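Local coordinates for protein transcription regulator AmtR (Mycobacterium smegmatis, PDB 5E57) that probably binds operator DNA as a TetR-family transcription factor and is linked to nitrogen regulation, possibly including urea metabolism, at residues Glu11-Ala16 with Asp53-Ala58; Gly62-Pro67 with Ala118-Arg123; Glu69-Leu74 with Ala125-Ala130; Ala82-Ala87 with Arg132-Ala137; Glu157-Ser162 with Pro171-Val176. All coordinates share one frame; numbering follows the deposited sequence.

Overall arrangement
From the N terminus, contact 1 comes first: it brings helix 52-61 back onto helix 9-23 and closes the DNA-binding head before any other contact opens. Contacts 2, 3 and 4 then climb one long helix, 118-142, in order. Contacts 2 and 3 set helix 65-75 against it, contact 4 sets helix 82-98 against it, and the three cross along the chain because their segments alternate. Contact 1 touches contact 2 through Asp57 and Phe120, where head meets body. Contact 5 closes a short loop of its own between helices 151-165 and 173-183, and touches contact 4 where Trp175 packs on His86.

Contact 1: Glu11-Ala16 with Asp53-Ala58; sequences EEILDA and DDILDA
Leu14 makes two of the three side-chain contacts here, both through one methyl group. Its CD2 lies 3.8 Å from CB of Ala58 and 4.2 Å from CG2 of Ile55, so a single branch fits between two side chains one helical turn apart on helix 52-61. CG of Leu14 stands anti to its own carbonyl carbon (chi1 -75°), which carries the end of the side chain closer to helix 52-61 than the direction of its CB would suggest. Ile13 adds a lighter apolar touch, its CG2 4.4 Å from CD1 of Ile55. With Ile55, Ile13 is buried, whereas Leu14 and Ala58 keep some exposure.

The two helices meet almost at right angles, 88° between the short segments, with 10.2 Å between their axes at closest approach. Helix 9-23 is the first helix of the TetR-type DNA-binding head, and helix 52-61 is the one that leads from the head toward the ligand-binding body. The predicted helix-turn-helix, residues 30-49, lies between them in the chain. Ile55 also packs on Ile34 of helix 31-38 and on Phe21, while Leu14 and Ile55 both rest on Phe49.

The backbone enters through van der Waals contact: CD2 of Leu14 also sits 3.8 Å from the carbonyl O of Ile55. No hydrogen bond links the two segments. Polar partners lie outside them: OD1 of Asp15 accepts from NE1 of Trp101, and Asp54 makes a salt bridge to Arg116.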
# COMPACT_ATOMS: atom_id res chain seq x y z
N GLU A 11 -20.25 17.10 -10.04
CA GLU A 11 -20.07 15.68 -9.70
C GLU A 11 -19.71 14.83 -10.92
O GLU A 11 -18.98 13.84 -10.83
CB GLU A 11 -21.33 15.15 -9.03
CG GLU A 11 -21.38 15.47 -7.54
CD GLU A 11 -22.71 15.06 -6.87
OE1 GLU A 11 -23.72 14.85 -7.59
OE2 GLU A 11 -22.73 14.94 -5.63
N GLU A 12 -20.20 15.23 -12.08
CA GLU A 12 -19.93 14.54 -13.34
C GLU A 12 -18.45 14.75 -13.75
O GLU A 12 -17.78 13.88 -14.28
CB GLU A 12 -20.88 15.09 -14.41
CG GLU A 12 -21.79 14.05 -15.02
CD GLU A 12 -22.58 14.61 -16.19
OE1 GLU A 12 -23.34 15.54 -15.92
OE2 GLU A 12 -22.40 14.14 -17.35
N ILE A 13 -17.96 15.93 -13.45
CA ILE A 13 -16.60 16.27 -13.76
C ILE A 13 -15.71 15.46 -12.87
O ILE A 13 -14.75 14.85 -13.38
CB ILE A 13 -16.31 17.77 -13.58
CG1 ILE A 13 -17.07 18.55 -14.65
CG2 ILE A 13 -14.82 18.03 -13.71
CD1 ILE A 13 -17.25 20.02 -14.25
N LEU A 14 -16.02 15.42 -11.58
CA LEU A 14 -15.19 14.67 -10.62
C LEU A 14 -15.18 13.18 -10.99
O LEU A 14 -14.12 12.53 -10.98
CB LEU A 14 -15.68 14.88 -9.18
CG LEU A 14 -15.37 16.24 -8.51
CD1 LEU A 14 -16.20 16.34 -7.24
CD2 LEU A 14 -13.87 16.36 -8.19
N ASP A 15 -16.35 12.63 -11.33
CA ASP A 15 -16.44 11.23 -11.68
C ASP A 15 -15.63 10.91 -12.93
O ASP A 15 -14.97 9.85 -13.00
CB ASP A 15 -17.90 10.74 -11.83
CG ASP A 15 -17.97 9.23 -12.23
OD1 ASP A 15 -17.46 8.31 -11.50
OD2 ASP A 15 -18.54 8.96 -13.29
N ALA A 16 -15.73 11.78 -13.96
CA ALA A 16 -15.03 11.59 -15.18
C ALA A 16 -13.50 11.68 -14.97
O ALA A 16 -12.75 10.88 -15.51
CB ALA A 16 -15.52 12.60 -16.22
N ASP A 53 -5.41 20.69 -11.07
CA ASP A 53 -4.99 20.49 -9.70
C ASP A 53 -6.16 20.64 -8.73
O ASP A 53 -6.23 19.92 -7.72
CB ASP A 53 -3.86 21.48 -9.35
CG ASP A 53 -2.49 21.03 -9.80
OD1 ASP A 53 -2.26 19.88 -10.31
OD2 ASP A 53 -1.57 21.82 -9.58
N ASP A 54 -7.05 21.61 -8.99
CA ASP A 54 -8.22 21.80 -8.16
C ASP A 54 -9.08 20.58 -8.21
O ASP A 54 -9.78 20.25 -7.21
CB ASP A 54 -9.08 22.97 -8.63
CG ASP A 54 -8.42 24.35 -8.37
OD1 ASP A 54 -7.62 24.48 -7.43
OD2 ASP A 54 -8.71 25.28 -9.14
N ILE A 55 -9.09 19.88 -9.35
CA ILE A 55 -9.96 18.66 -9.48
C ILE A 55 -9.39 17.54 -8.58
O ILE A 55 -10.10 16.90 -7.80
CB ILE A 55 -10.03 18.17 -10.95
CG1 ILE A 55 -10.69 19.27 -11.83
CG2 ILE A 55 -10.77 16.87 -11.04
CD1 ILE A 55 -10.59 19.02 -13.33
N LEU A 56 -8.08 17.35 -8.69
CA LEU A 56 -7.35 16.38 -7.90
C LEU A 56 -7.46 16.67 -6.43
O LEU A 56 -7.62 15.75 -5.63
CB LEU A 56 -5.85 16.34 -8.33
CG LEU A 56 -4.90 15.35 -7.63
CD1 LEU A 56 -5.36 13.91 -7.87
CD2 LEU A 56 -3.47 15.48 -8.11
N ASP A 57 -7.41 17.96 -6.07
CA ASP A 57 -7.60 18.32 -4.66
C ASP A 57 -8.94 17.87 -4.13
O ASP A 57 -9.00 17.26 -3.07
CB ASP A 57 -7.43 19.80 -4.42
CG ASP A 57 -6.51 20.09 -3.20
OD1 ASP A 57 -5.89 19.13 -2.64
OD2 ASP A 57 -6.45 21.29 -2.83
N ALA A 58 -10.02 18.13 -4.88
CA ALA A 58 -11.31 17.71 -4.39
C ALA A 58 -11.41 16.16 -4.31
O ALA A 58 -11.91 15.62 -3.37
CB ALA A 58 -12.37 18.30 -5.25

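Contact 2: Gly62-Pro67 with Ala118-Arg123; sequences GTVDEP and APFRRR
The guanidinium of Arg123 meets Asp65 at its edge, with the carboxylate plane turned 36° from its own, while Phe120 offers its ring obliquely to Val64. This is where the DNA-binding head joins the helical body of a TetR-type regulator: Val64 is the N-cap residue of helix 65-75, just after helix 52-61, and Phe120 and Arg123 lie on the first turns of helix 118-142.

The apolar half rests on CE1 of Phe120, which lies 3.9 Å from CG1 of Val64, with CG2 close by. CG of Phe120 is anti to the backbone N (chi1 168°), and this brings the ring end nearer to Val64 than its CB direction alone would. The Phe120 side chain also packs on Leu60 and Asp57 of helix 52-61. An acetate ion lies near Val64.

Arg123 curls through bends at chi2 and chi3 to grip Asp65 end-on with two nitrogens. Both bonds of this salt bridge are well bent and fall on the same oxygen: OD1 of Asp65 takes NH1 of Arg123 at 2.9 Å, nearly along its C-O axis, and NH2 at 2.8 Å from above the carboxylate plane.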
# COMPACT_ATOMS: atom_id res chain seq x y z
N GLY A 62 -11.99 14.08 -0.64
CA GLY A 62 -13.13 13.19 -0.38
C GLY A 62 -12.68 11.81 0.07
O GLY A 62 -13.47 11.05 0.53
N THR A 63 -11.40 11.44 -0.05
CA THR A 63 -10.95 10.15 0.46
C THR A 63 -10.49 10.23 1.92
O THR A 63 -10.26 9.20 2.54
CB THR A 63 -9.78 9.55 -0.36
OG1 THR A 63 -8.56 10.32 -0.20
CG2 THR A 63 -10.18 9.47 -1.84
N VAL A 64 -10.35 11.43 2.48
CA VAL A 64 -9.89 11.50 3.86
C VAL A 64 -10.75 12.30 4.80
O VAL A 64 -10.60 12.13 6.00
CB VAL A 64 -8.42 12.04 4.02
CG1 VAL A 64 -7.46 11.26 3.18
CG2 VAL A 64 -8.34 13.50 3.65
N ASP A 65 -11.58 13.20 4.31
CA ASP A 65 -12.34 14.13 5.19
C ASP A 65 -13.26 13.40 6.14
O ASP A 65 -13.28 13.71 7.26
CB ASP A 65 -13.21 15.12 4.37
CG ASP A 65 -12.40 16.20 3.69
OD1 ASP A 65 -11.24 16.42 4.05
OD2 ASP A 65 -12.92 16.81 2.78
N GLU A 66 -14.06 12.48 5.68
CA GLU A 66 -14.96 11.79 6.58
C GLU A 66 -14.27 10.83 7.52
O GLU A 66 -14.62 10.78 8.66
CB GLU A 66 -16.07 11.12 5.78
CG GLU A 66 -16.98 12.15 5.15
CD GLU A 66 -18.09 11.52 4.31
OE1 GLU A 66 -17.99 10.35 3.88
OE2 GLU A 66 -19.04 12.21 4.06
N PRO A 67 -13.27 10.06 7.06
CA PRO A 67 -12.54 9.27 8.04
C PRO A 67 -11.86 10.14 9.12
O PRO A 67 -11.77 9.74 10.28
CB PRO A 67 -11.48 8.55 7.20
CG PRO A 67 -12.11 8.40 5.87
CD PRO A 67 -12.97 9.62 5.68
N ALA A 118 0.39 20.54 -0.24
CA ALA A 118 0.74 20.51 1.20
C ALA A 118 -0.47 20.34 2.08
O ALA A 118 -0.44 19.62 3.08
CB ALA A 118 1.49 21.75 1.62
N PRO A 119 -1.54 21.04 1.74
CA PRO A 119 -2.64 20.94 2.70
C PRO A 119 -3.23 19.51 2.77
O PRO A 119 -3.52 18.97 3.84
CB PRO A 119 -3.67 21.97 2.17
CG PRO A 119 -2.82 22.94 1.38
CD PRO A 119 -1.78 22.08 0.72
N PHE A 120 -3.48 18.91 1.61
CA PHE A 120 -3.93 17.52 1.59
C PHE A 120 -2.90 16.62 2.35
O PHE A 120 -3.29 15.84 3.21
CB PHE A 120 -4.13 17.01 0.16
CG PHE A 120 -4.31 15.52 0.13
CD1 PHE A 120 -5.49 14.98 0.60
CD2 PHE A 120 -3.23 14.70 -0.18
CE1 PHE A 120 -5.63 13.63 0.70
CE2 PHE A 120 -3.35 13.34 -0.09
CZ PHE A 120 -4.56 12.80 0.36
N ARG A 121 -1.61 16.76 2.05
CA ARG A 121 -0.57 15.99 2.79
C ARG A 121 -0.73 16.09 4.27
O ARG A 121 -0.65 15.05 4.98
CB ARG A 121 0.86 16.39 2.44
CG ARG A 121 1.53 15.45 1.47
CD ARG A 121 3.01 15.79 1.27
NE ARG A 121 3.04 16.79 0.23
CZ ARG A 121 3.40 18.06 0.34
NH1 ARG A 121 3.92 18.56 1.45
NH2 ARG A 121 3.27 18.81 -0.72
N ARG A 122 -0.94 17.32 4.77
CA ARG A 122 -1.10 17.57 6.23
C ARG A 122 -2.36 16.91 6.75
O ARG A 122 -2.40 16.38 7.83
CB ARG A 122 -1.09 19.10 6.52
N ARG A 123 -3.42 16.91 5.98
CA ARG A 123 -4.61 16.27 6.41
C ARG A 123 -4.46 14.75 6.54
O ARG A 123 -4.95 14.15 7.48
CB ARG A 123 -5.73 16.48 5.42
CG ARG A 123 -5.99 17.91 5.05
CD ARG A 123 -6.64 18.68 6.15
NE ARG A 123 -7.92 18.14 6.59
CZ ARG A 123 -8.96 17.89 5.81
NH1 ARG A 123 -8.90 18.03 4.47
NH2 ARG A 123 -10.08 17.43 6.39

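Contact 3: Glu69-Leu74 with Ala125-Ala130; sequences ELAHGL and AELRSA
Ala71 and Ala130 face each other at the tight part of this contact, their CB atoms 3.8 Å apart. They are also the closest pair of residues along the two backbones, with 6.2 Å between CA of Ala71 and CA of Ala130. The axes of the short segments approach to 9.7 Å, running the same way at 38°. Leu127 closes one flank: its CG is anti to the backbone N (chi1 -175°), and its CD1 reaches within 4.0 Å of CB of Ala71. All three residues are buried.

The other flank is looser and polar. The exposed His72 presents the edge of its imidazole to the carboxylate of Glu126, and the two side chains cross at about a right angle. OE1 of Glu126 lies near the ring plane, 3.3 Å from CE1 of His72; as modelled, the nearest ring atom is a carbon, and the pair is not a hydrogen bond. The negative carboxylate would nonetheless tend to favour a protonated imidazole.

In the all-helical ligand-binding body of this TetR-family protein, the contact joins the second half of helix 65-75 to the middle of helix 118-142. Helix 82-98 covers the apolar side, with Leu88 on Ala71 and Asp92 on Leu127. On helix 118-142, Arg128 makes salt bridges to Asp150 and to Asp166 of the second subunit.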
# COMPACT_ATOMS: atom_id res chain seq x y z
N GLU A 69 -13.03 13.08 10.22
CA GLU A 69 -14.06 13.52 11.14
C GLU A 69 -14.28 12.46 12.19
O GLU A 69 -14.26 12.77 13.40
CB GLU A 69 -15.36 13.80 10.41
CG GLU A 69 -15.22 15.00 9.47
CD GLU A 69 -16.37 15.03 8.45
OE1 GLU A 69 -17.14 14.04 8.34
OE2 GLU A 69 -16.53 16.00 7.74
N LEU A 70 -14.41 11.20 11.74
CA LEU A 70 -14.56 10.05 12.65
C LEU A 70 -13.39 9.87 13.64
O LEU A 70 -13.58 9.76 14.86
CB LEU A 70 -14.78 8.76 11.87
CG LEU A 70 -14.94 7.52 12.73
CD1 LEU A 70 -16.08 7.69 13.75
CD2 LEU A 70 -15.20 6.27 11.89
N ALA A 71 -12.20 9.90 13.11
CA ALA A 71 -11.01 9.72 13.91
C ALA A 71 -10.92 10.79 14.96
O ALA A 71 -10.54 10.49 16.09
CB ALA A 71 -9.78 9.81 13.06
N HIS A 72 -11.20 12.03 14.56
CA HIS A 72 -11.13 13.13 15.54
C HIS A 72 -12.09 12.96 16.67
O HIS A 72 -11.72 13.14 17.80
CB HIS A 72 -11.30 14.49 14.84
CG HIS A 72 -10.02 15.03 14.27
ND1 HIS A 72 -9.98 15.82 13.14
CD2 HIS A 72 -8.72 14.87 14.64
CE1 HIS A 72 -8.72 16.17 12.88
NE2 HIS A 72 -7.94 15.57 13.75
N GLY A 73 -13.34 12.59 16.38
CA GLY A 73 -14.32 12.30 17.41
C GLY A 73 -13.95 11.16 18.35
O GLY A 73 -14.20 11.22 19.55
N LEU A 74 -13.36 10.10 17.80
CA LEU A 74 -12.97 8.93 18.56
C LEU A 74 -11.85 9.29 19.53
O LEU A 74 -11.80 8.78 20.65
CB LEU A 74 -12.52 7.77 17.60
CG LEU A 74 -13.60 7.14 16.71
CD1 LEU A 74 -13.10 6.18 15.65
CD2 LEU A 74 -14.57 6.35 17.50
N ALA A 125 -1.69 13.19 6.83
CA ALA A 125 -0.79 12.95 7.96
C ALA A 125 -1.50 13.03 9.36
O ALA A 125 -1.17 12.29 10.25
CB ALA A 125 0.47 13.85 7.88
N GLU A 126 -2.48 13.89 9.51
CA GLU A 126 -3.34 13.94 10.73
C GLU A 126 -4.19 12.68 10.90
O GLU A 126 -4.45 12.19 12.03
CB GLU A 126 -4.35 15.10 10.64
CG GLU A 126 -3.96 16.38 11.31
CD GLU A 126 -4.94 17.53 10.99
OE1 GLU A 126 -6.19 17.36 11.07
OE2 GLU A 126 -4.46 18.62 10.64
N LEU A 127 -4.64 12.13 9.79
CA LEU A 127 -5.36 10.86 9.88
C LEU A 127 -4.44 9.79 10.39
O LEU A 127 -4.78 8.99 11.34
CB LEU A 127 -5.92 10.46 8.53
CG LEU A 127 -6.78 9.21 8.54
CD1 LEU A 127 -7.92 9.28 9.54
CD2 LEU A 127 -7.30 8.93 7.14
N ARG A 128 -3.25 9.79 9.77
CA ARG A 128 -2.21 8.86 10.16
C ARG A 128 -1.85 8.99 11.63
O ARG A 128 -1.67 7.98 12.35
CB ARG A 128 -0.98 9.00 9.27
CG ARG A 128 0.19 8.11 9.62
CD ARG A 128 1.41 8.40 8.79
NE ARG A 128 2.53 7.51 9.10
CZ ARG A 128 3.81 7.77 8.80
NH1 ARG A 128 4.15 8.83 8.12
NH2 ARG A 128 4.75 6.90 9.06
N SER A 129 -1.78 10.23 12.08
CA SER A 129 -1.40 10.50 13.45
C SER A 129 -2.53 10.07 14.39
O SER A 129 -2.27 9.57 15.52
CB SER A 129 -1.05 12.00 13.60
OG SER A 129 -0.93 12.34 14.97
N ALA A 130 -3.79 10.21 13.94
CA ALA A 130 -4.86 9.77 14.76
C ALA A 130 -4.82 8.27 14.94
O ALA A 130 -5.05 7.76 16.01
CB ALA A 130 -6.19 10.19 14.20

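Contact 4: Ala82-Ala87 with Arg132-Ala137; sequences APRLHA and RSLAAA
Leu85 and Leu134 take different first torsions and slide past each other in opposite directions: CG of Leu85 stands anti to its backbone N (chi1 177°), while CG of Leu134 is anti to its carbonyl carbon (chi1 -66°). CD1 of Leu85 comes to rest 4.1 Å from CB of Leu134. CD2 of Leu85 drops onto Ala135, 3.9 Å from CA of that residue and 4.0 Å from its CB, so the fork of Leu85 spans two neighbouring residues of helix 118-142.

Leu134 uses its own CD2 on a different partner, covering one face of the Arg84 guanidinium with 3.7 Å to NH1 of Arg84. The arginine crosses the leucine at about a right angle after a bend at chi3. The polar work of its guanidinium is done on main-chain oxygens: NH1 binds the carbonyl of Leu74 and NE that of Pro80, which would fix the orientation of the group whose face the methyl meets.

The helices run roughly antiparallel, at 143° and 9.0 Å between the axes of the segments. The contact joins the start of helix 82-98 to helix 118-142 in the ligand-binding body, with Arg84 tying in the end of helix 65-75 and helix 191-202 packing on Pro83 and His86.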
# COMPACT_ATOMS: atom_id res chain seq x y z
N ALA A 82 -9.28 -0.21 21.85
CA ALA A 82 -9.47 -1.25 20.81
C ALA A 82 -10.77 -1.12 20.01
O ALA A 82 -10.72 -1.15 18.77
CB ALA A 82 -9.31 -2.66 21.40
N PRO A 83 -11.92 -0.95 20.69
CA PRO A 83 -13.14 -0.81 19.91
C PRO A 83 -13.13 0.46 19.10
O PRO A 83 -13.88 0.55 18.11
CB PRO A 83 -14.25 -0.75 20.96
CG PRO A 83 -13.73 -1.59 22.10
CD PRO A 83 -12.21 -1.34 22.09
N ARG A 84 -12.31 1.43 19.49
CA ARG A 84 -12.40 2.73 18.82
C ARG A 84 -11.61 2.69 17.49
O ARG A 84 -12.12 3.08 16.42
CB ARG A 84 -11.95 3.85 19.76
CG ARG A 84 -13.04 4.18 20.79
CD ARG A 84 -12.67 5.43 21.56
NE ARG A 84 -11.59 5.16 22.45
CZ ARG A 84 -10.57 5.97 22.76
NH1 ARG A 84 -10.38 7.13 22.18
NH2 ARG A 84 -9.70 5.54 23.64
N LEU A 85 -10.42 2.15 17.60
CA LEU A 85 -9.59 1.89 16.48
C LEU A 85 -10.27 0.93 15.52
O LEU A 85 -10.40 1.24 14.35
CB LEU A 85 -8.31 1.29 16.95
CG LEU A 85 -7.34 0.87 15.84
CD1 LEU A 85 -6.97 2.08 15.02
CD2 LEU A 85 -6.07 0.28 16.47
N HIS A 86 -10.78 -0.17 16.04
CA HIS A 86 -11.58 -1.06 15.22
C HIS A 86 -12.63 -0.37 14.40
O HIS A 86 -12.73 -0.63 13.21
CB HIS A 86 -12.19 -2.21 16.00
CG HIS A 86 -12.61 -3.34 15.11
ND1 HIS A 86 -13.92 -3.50 14.69
CD2 HIS A 86 -11.91 -4.32 14.51
CE1 HIS A 86 -13.99 -4.55 13.88
NE2 HIS A 86 -12.79 -5.07 13.78
N ALA A 87 -13.40 0.54 15.01
CA ALA A 87 -14.48 1.16 14.34
C ALA A 87 -13.90 2.08 13.24
O ALA A 87 -14.45 2.16 12.15
CB ALA A 87 -15.32 1.99 15.29
N ARG A 132 -2.22 6.36 14.78
CA ARG A 132 -1.10 5.94 15.58
C ARG A 132 -1.38 6.14 17.11
O ARG A 132 -0.95 5.30 17.94
CB ARG A 132 0.16 6.72 15.14
CG ARG A 132 1.40 6.31 15.87
CD ARG A 132 2.55 7.28 15.74
NE ARG A 132 2.87 7.44 14.32
CZ ARG A 132 3.63 6.61 13.58
NH1 ARG A 132 4.19 5.51 14.10
NH2 ARG A 132 3.83 6.89 12.29
N SER A 133 -2.05 7.25 17.45
CA SER A 133 -2.48 7.49 18.82
C SER A 133 -3.40 6.42 19.30
O SER A 133 -3.16 5.91 20.35
CB SER A 133 -3.21 8.83 19.01
OG SER A 133 -2.36 9.89 18.61
N LEU A 134 -4.48 6.12 18.56
CA LEU A 134 -5.38 5.04 18.98
C LEU A 134 -4.62 3.74 19.08
O LEU A 134 -4.74 3.03 20.09
CB LEU A 134 -6.54 4.84 18.02
CG LEU A 134 -7.49 6.00 17.99
CD1 LEU A 134 -8.38 5.87 16.79
CD2 LEU A 134 -8.29 6.04 19.30
N ALA A 135 -3.82 3.43 18.07
CA ALA A 135 -3.07 2.17 18.10
C ALA A 135 -2.02 2.07 19.24
O ALA A 135 -1.77 0.99 19.80
CB ALA A 135 -2.39 1.91 16.76
N ALA A 136 -1.36 3.17 19.54
CA ALA A 136 -0.39 3.17 20.65
C ALA A 136 -1.13 2.89 21.99
O ALA A 136 -0.59 2.23 22.88
CB ALA A 136 0.36 4.48 20.72
N ALA A 137 -2.38 3.33 22.10
CA ALA A 137 -3.16 3.04 23.32
C ALA A 137 -3.62 1.55 23.33
O ALA A 137 -3.71 0.91 24.40
CB ALA A 137 -4.36 4.02 23.44

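Contact 5: Glu157-Ser162 with Pro171-Val176; sequences ESVINS and PEQPWV
Gln173 has the most surface buried here, and it meets Val159 and Ser162 with different parts of its side chain. Its CG is anti to the backbone N (chi1 -179°), sending the chain toward helix 151-165, and a bend at chi2 then turns the amide toward the serines. The aliphatic part passes Val159, with CG of Gln173 4.4 Å from CG1 of the valine. Val159 finds further packing on Leu96 and Cys97 of helix 82-98 and on Ile177.

At the end of the side chain, NE2 of Gln173 lies 3.6 Å from OG of Ser162, with no direct hydrogen bond between them. A water joins them instead. It accepts a weak bond from NE2 of Gln173 at 3.1 Å, donates to OG of Ser158 at 2.8 Å, and lies a short 2.5 Å from OG of Ser162, a distance to be read with caution. Ser158 OG also bonds to the carbonyl of Leu155, one turn earlier.

The contact joins helix 151-165 to the region near the start of helix 173-183 across a short connection, in the ligand-binding body at the dimer interface: Arg154 of the second subunit packs on Ser158 and Ser162. With the water serving three side chains, the polar link between the segments is indirect, and because its glutamine arm is weak, Ser158 appears to hold the water more firmly than Gln173 does.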
# COMPACT_ATOMS: atom_id res chain seq x y z
N GLU A 157 -4.83 1.28 4.30
CA GLU A 157 -4.43 1.77 2.99
C GLU A 157 -4.11 0.62 2.03
O GLU A 157 -4.20 0.79 0.82
CB GLU A 157 -3.25 2.82 3.10
CG GLU A 157 -3.80 4.15 3.71
CD GLU A 157 -3.06 5.38 3.27
OE1 GLU A 157 -1.89 5.23 2.87
OE2 GLU A 157 -3.64 6.52 3.38
N SER A 158 -3.82 -0.56 2.56
CA SER A 158 -3.58 -1.69 1.67
C SER A 158 -4.77 -2.05 0.82
O SER A 158 -4.65 -2.71 -0.23
CB SER A 158 -3.05 -2.91 2.42
OG SER A 158 -4.08 -3.64 2.97
N VAL A 159 -5.94 -1.61 1.18
CA VAL A 159 -7.12 -1.96 0.32
C VAL A 159 -6.99 -1.35 -1.11
O VAL A 159 -7.55 -1.88 -2.08
CB VAL A 159 -8.48 -1.69 1.00
CG1 VAL A 159 -8.50 -2.23 2.41
CG2 VAL A 159 -8.85 -0.21 1.01
N ILE A 160 -6.26 -0.24 -1.18
CA ILE A 160 -5.97 0.45 -2.42
C ILE A 160 -5.16 -0.50 -3.33
O ILE A 160 -5.53 -0.70 -4.49
CB ILE A 160 -5.17 1.73 -2.23
CG1 ILE A 160 -5.94 2.82 -1.48
CG2 ILE A 160 -4.73 2.29 -3.59
CD1 ILE A 160 -4.98 3.78 -0.74
N ASN A 161 -4.15 -1.12 -2.78
CA ASN A 161 -3.39 -2.13 -3.50
C ASN A 161 -4.25 -3.35 -3.88
O ASN A 161 -4.10 -3.89 -4.96
CB ASN A 161 -2.20 -2.58 -2.69
CG ASN A 161 -1.30 -1.41 -2.26
OD1 ASN A 161 -0.21 -1.23 -2.79
ND2 ASN A 161 -1.78 -0.62 -1.30
N SER A 162 -5.15 -3.79 -3.00
CA SER A 162 -6.07 -4.93 -3.31
C SER A 162 -6.97 -4.61 -4.49
O SER A 162 -7.15 -5.44 -5.38
CB SER A 162 -6.95 -5.32 -2.12
OG SER A 162 -6.17 -5.73 -1.01
N PRO A 171 -16.90 -8.09 0.04
CA PRO A 171 -17.37 -7.12 0.99
C PRO A 171 -16.90 -7.41 2.37
O PRO A 171 -17.09 -6.58 3.23
CB PRO A 171 -18.93 -7.17 0.89
CG PRO A 171 -19.23 -8.07 -0.27
CD PRO A 171 -17.99 -8.89 -0.56
N GLU A 172 -16.27 -8.54 2.62
CA GLU A 172 -15.76 -8.79 3.96
C GLU A 172 -14.41 -8.11 4.14
O GLU A 172 -13.84 -8.05 5.23
CB GLU A 172 -15.69 -10.29 4.33
CG GLU A 172 -15.64 -11.28 3.18
CD GLU A 172 -16.97 -11.43 2.40
OE1 GLU A 172 -18.10 -11.25 2.96
OE2 GLU A 172 -16.87 -11.75 1.21
N GLN A 173 -13.87 -7.54 3.07
CA GLN A 173 -12.47 -7.13 3.18
C GLN A 173 -12.19 -6.13 4.32
O GLN A 173 -11.16 -6.23 5.00
CB GLN A 173 -12.02 -6.53 1.86
CG GLN A 173 -10.55 -6.10 1.86
CD GLN A 173 -9.63 -7.25 1.86
OE1 GLN A 173 -10.05 -8.41 2.04
NE2 GLN A 173 -8.33 -6.98 1.63
N PRO A 174 -13.04 -5.13 4.48
CA PRO A 174 -12.78 -4.25 5.63
C PRO A 174 -12.66 -4.98 6.96
O PRO A 174 -11.85 -4.59 7.79
CB PRO A 174 -14.00 -3.34 5.65
CG PRO A 174 -14.47 -3.28 4.24
CD PRO A 174 -14.15 -4.64 3.65
N TRP A 175 -13.47 -6.03 7.18
CA TRP A 175 -13.50 -6.74 8.43
C TRP A 175 -12.29 -7.55 8.61
O TRP A 175 -11.83 -7.74 9.74
CB TRP A 175 -14.80 -7.59 8.59
CG TRP A 175 -16.05 -6.73 8.48
CD1 TRP A 175 -16.71 -6.38 7.32
CD2 TRP A 175 -16.72 -6.03 9.54
NE1 TRP A 175 -17.80 -5.54 7.61
CE2 TRP A 175 -17.83 -5.35 8.97
CE3 TRP A 175 -16.55 -5.99 10.92
CZ2 TRP A 175 -18.71 -4.56 9.75
CZ3 TRP A 175 -17.43 -5.22 11.67
CH2 TRP A 175 -18.48 -4.52 11.10
N VAL A 176 -11.74 -8.03 7.50
CA VAL A 176 -10.51 -8.80 7.55
C VAL A 176 -9.37 -7.89 7.97
O VAL A 176 -8.49 -8.27 8.75
CB VAL A 176 -10.22 -9.42 6.16
CG1 VAL A 176 -8.84 -10.05 6.11
CG2 VAL A 176 -11.32 -10.42 5.79
O HOH W 1 -5.78 -5.19 1.44